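Side-chain contact in prophage MuSo2, 43 kDa tail protein (Shewanella oneidensis, PDB 3CDD), which probably forms part of the tail baseplate of a Mu-like prophage, related to the baseplate assembly protein GpP of phage Mu: residues A[154-157]-A[158-162]. Sequence-based numbering, arbitrary orientation.
Sequences TPHE and LLARL
With chi1 at 58°, Arg161 holds its CG between its own backbone N and carbonyl carbon, and this sets the methylene against the turn before it: CG lies 3.2 Å from Glu157 O. The same carbonyl accepts the backbone N-H of Arg161, one turn on. From CG the arginine chain runs extended to NE, and one face of the guanidinium, near its rim, takes Leu158 CD1 at 3.5 Å above the plane. The charged end of Arg161 turns back to the residues leading into the helix, where NE makes salt bridges with Glu150 and Glu153. On another side of the helix His156 has CG anti to its backbone N (chi1 -177°), which swings the ring out from the helix and toward the following turn, where Ala160 CB sits over one face, off toward the rim, 4.2 Å from NE2. Leu159 instead rests its CG on Pro155 O at 3.1 Å, and with Leu158 and Leu162 it packs against helix 119-127. At the start of the helix the exchange is reciprocal. Thr154 OG1 accepts the N-H of Glu157 at 3.2 Å, while Glu157 OE1 takes the N-H of Thr154 at 3.1 Å, nearly straight (170°), on the anti side of the carboxylate. The negative carboxylate would also suit the positive pole of the helix dipole. From there the i-to-i+4 backbone ladder begins with Leu158 N to Thr154 O (3.0 Å). This is a classic capping box, with Thr154 as N-cap, opening the amphipathic helix 155-164 in the region related to the second domain of gp44-like baseplate proteins.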
ATOM      1  N   THR A 154      -5.002  14.721 -19.499  1.00 27.59           N
ATOM      2  CA  THR A 154      -3.673  15.298 -19.632  1.00 27.16           C
ATOM      3  C   THR A 154      -3.113  15.027 -21.047  1.00 26.56           C
ATOM      4  O   THR A 154      -3.550  14.086 -21.708  1.00 26.31           O
ATOM      5  CB  THR A 154      -2.729  14.700 -18.554  1.00 27.47           C
ATOM      6  OG1 THR A 154      -2.496  13.320 -18.846  1.00 27.96           O
ATOM      7  CG2 THR A 154      -3.370  14.822 -17.161  1.00 26.99           C
ATOM      8  N   PRO A 155      -2.132  15.836 -21.509  1.00 26.49           N
ATOM      9  CA  PRO A 155      -1.477  15.571 -22.794  1.00 26.23           C
ATOM     10  C   PRO A 155      -0.956  14.127 -22.933  1.00 26.24           C
ATOM     11  O   PRO A 155      -1.158  13.497 -23.984  1.00 25.17           O
ATOM     12  CB  PRO A 155      -0.316  16.573 -22.797  1.00 26.66           C
ATOM     13  CG  PRO A 155      -0.820  17.697 -21.984  1.00 26.56           C
ATOM     14  CD  PRO A 155      -1.580  17.049 -20.874  1.00 26.08           C
ATOM     15  N   HIS A 156      -0.329  13.591 -21.883  1.00 26.56           N
ATOM     16  CA  HIS A 156       0.099  12.178 -21.916  1.00 27.38           C
ATOM     17  C   HIS A 156      -1.034  11.152 -22.053  1.00 28.18           C
ATOM     18  O   HIS A 156      -0.931  10.223 -22.864  1.00 29.01           O
ATOM     19  CB  HIS A 156       0.994  11.793 -20.729  1.00 27.75           C
ATOM     20  CG  HIS A 156       1.476  10.381 -20.798  1.00 28.78           C
ATOM     21  ND1 HIS A 156       1.052   9.407 -19.923  1.00 31.16           N
ATOM     22  CD2 HIS A 156       2.314   9.768 -21.670  1.00 28.26           C
ATOM     23  CE1 HIS A 156       1.631   8.259 -20.236  1.00 32.10           C
ATOM     24  NE2 HIS A 156       2.404   8.454 -21.290  1.00 30.30           N
ATOM     25  N   GLU A 157      -2.098  11.287 -21.270  1.00 28.19           N
ATOM     26  CA  GLU A 157      -3.227  10.361 -21.383  1.00 28.84           C
ATOM     27  C   GLU A 157      -3.877  10.381 -22.762  1.00 28.89           C
ATOM     28  O   GLU A 157      -4.290   9.324 -23.273  1.00 29.52           O
ATOM     29  CB  GLU A 157      -4.307  10.675 -20.355  1.00 28.99           C
ATOM     30  CG  GLU A 157      -3.955  10.324 -18.958  1.00 30.88           C
ATOM     31  CD  GLU A 157      -4.955  10.906 -17.954  1.00 34.82           C
ATOM     32  OE1 GLU A 157      -5.548  11.985 -18.218  1.00 32.11           O
ATOM     33  OE2 GLU A 157      -5.148  10.262 -16.896  1.00 38.12           O
ATOM     34  N   LEU A 158      -3.988  11.565 -23.361  1.00 28.39           N
ATOM     35  CA  LEU A 158      -4.534  11.660 -24.711  1.00 28.65           C
ATOM     36  C   LEU A 158      -3.619  11.002 -25.733  1.00 28.47           C
ATOM     37  O   LEU A 158      -4.063  10.190 -26.546  1.00 28.51           O
ATOM     38  CB  LEU A 158      -4.793  13.105 -25.118  1.00 28.71           C
ATOM     39  CG  LEU A 158      -5.120  13.306 -26.596  1.00 29.43           C
ATOM     40  CD1 LEU A 158      -6.486  12.710 -26.905  1.00 30.52           C
ATOM     41  CD2 LEU A 158      -5.066  14.785 -26.979  1.00 29.07           C
ATOM     42  N   LEU A 159      -2.339  11.347 -25.685  1.00 28.05           N
ATOM     43  CA  LEU A 159      -1.383  10.835 -26.656  1.00 27.52           C
ATOM     44  C   LEU A 159      -1.226   9.337 -26.522  1.00 27.81           C
ATOM     45  O   LEU A 159      -1.100   8.636 -27.526  1.00 27.98           O
ATOM     46  CB  LEU A 159      -0.042  11.574 -26.553  1.00 26.79           C
ATOM     47  CG  LEU A 159      -0.176  13.072 -26.907  1.00 26.75           C
ATOM     48  CD1 LEU A 159       1.114  13.884 -26.671  1.00 26.32           C
ATOM     49  CD2 LEU A 159      -0.697  13.265 -28.354  1.00 25.61           C
ATOM     50  N   ALA A 160      -1.263   8.840 -25.286  1.00 27.83           N
ATOM     51  CA  ALA A 160      -1.097   7.414 -25.033  1.00 28.06           C
ATOM     52  C   ALA A 160      -2.281   6.611 -25.591  1.00 28.00           C
ATOM     53  O   ALA A 160      -2.072   5.575 -26.221  1.00 27.97           O
ATOM     54  CB  ALA A 160      -0.873   7.136 -23.524  1.00 28.15           C
ATOM     55  N   ARG A 161      -3.509   7.092 -25.403  1.00 28.28           N
ATOM     56  CA  ARG A 161      -4.661   6.390 -25.989  1.00 29.35           C
ATOM     57  C   ARG A 161      -4.658   6.394 -27.533  1.00 29.22           C
ATOM     58  O   ARG A 161      -4.907   5.367 -28.168  1.00 29.53           O
ATOM     59  CB  ARG A 161      -6.010   6.816 -25.394  1.00 29.46           C
ATOM     60  CG  ARG A 161      -6.400   8.292 -25.468  1.00 30.33           C
ATOM     61  CD  ARG A 161      -7.878   8.421 -25.040  1.00 30.40           C
ATOM     62  NE  ARG A 161      -8.417   9.785 -24.986  1.00 29.63           N
ATOM     63  CZ  ARG A 161      -9.108  10.366 -25.967  1.00 33.70           C
ATOM     64  NH1 ARG A 161      -9.332   9.720 -27.112  1.00 33.62           N
ATOM     65  NH2 ARG A 161      -9.586  11.600 -25.811  1.00 32.20           N
ATOM     66  N   LEU A 162      -4.323   7.527 -28.126  1.00 29.07           N
ATOM     67  CA  LEU A 162      -4.123   7.600 -29.577  1.00 29.30           C
ATOM     68  C   LEU A 162      -3.024   6.634 -30.056  1.00 29.29           C
ATOM     69  O   LEU A 162      -3.223   5.891 -31.027  1.00 28.67           O
ATOM     70  CB  LEU A 162      -3.799   9.041 -29.998  1.00 28.91           C
ATOM     71  CG  LEU A 162      -4.837  10.137 -29.684  1.00 28.95           C
ATOM     72  CD1 LEU A 162      -4.321  11.497 -30.164  1.00 28.78           C
ATOM     73  CD2 LEU A 162      -6.199   9.859 -30.292  1.00 26.50           C
TER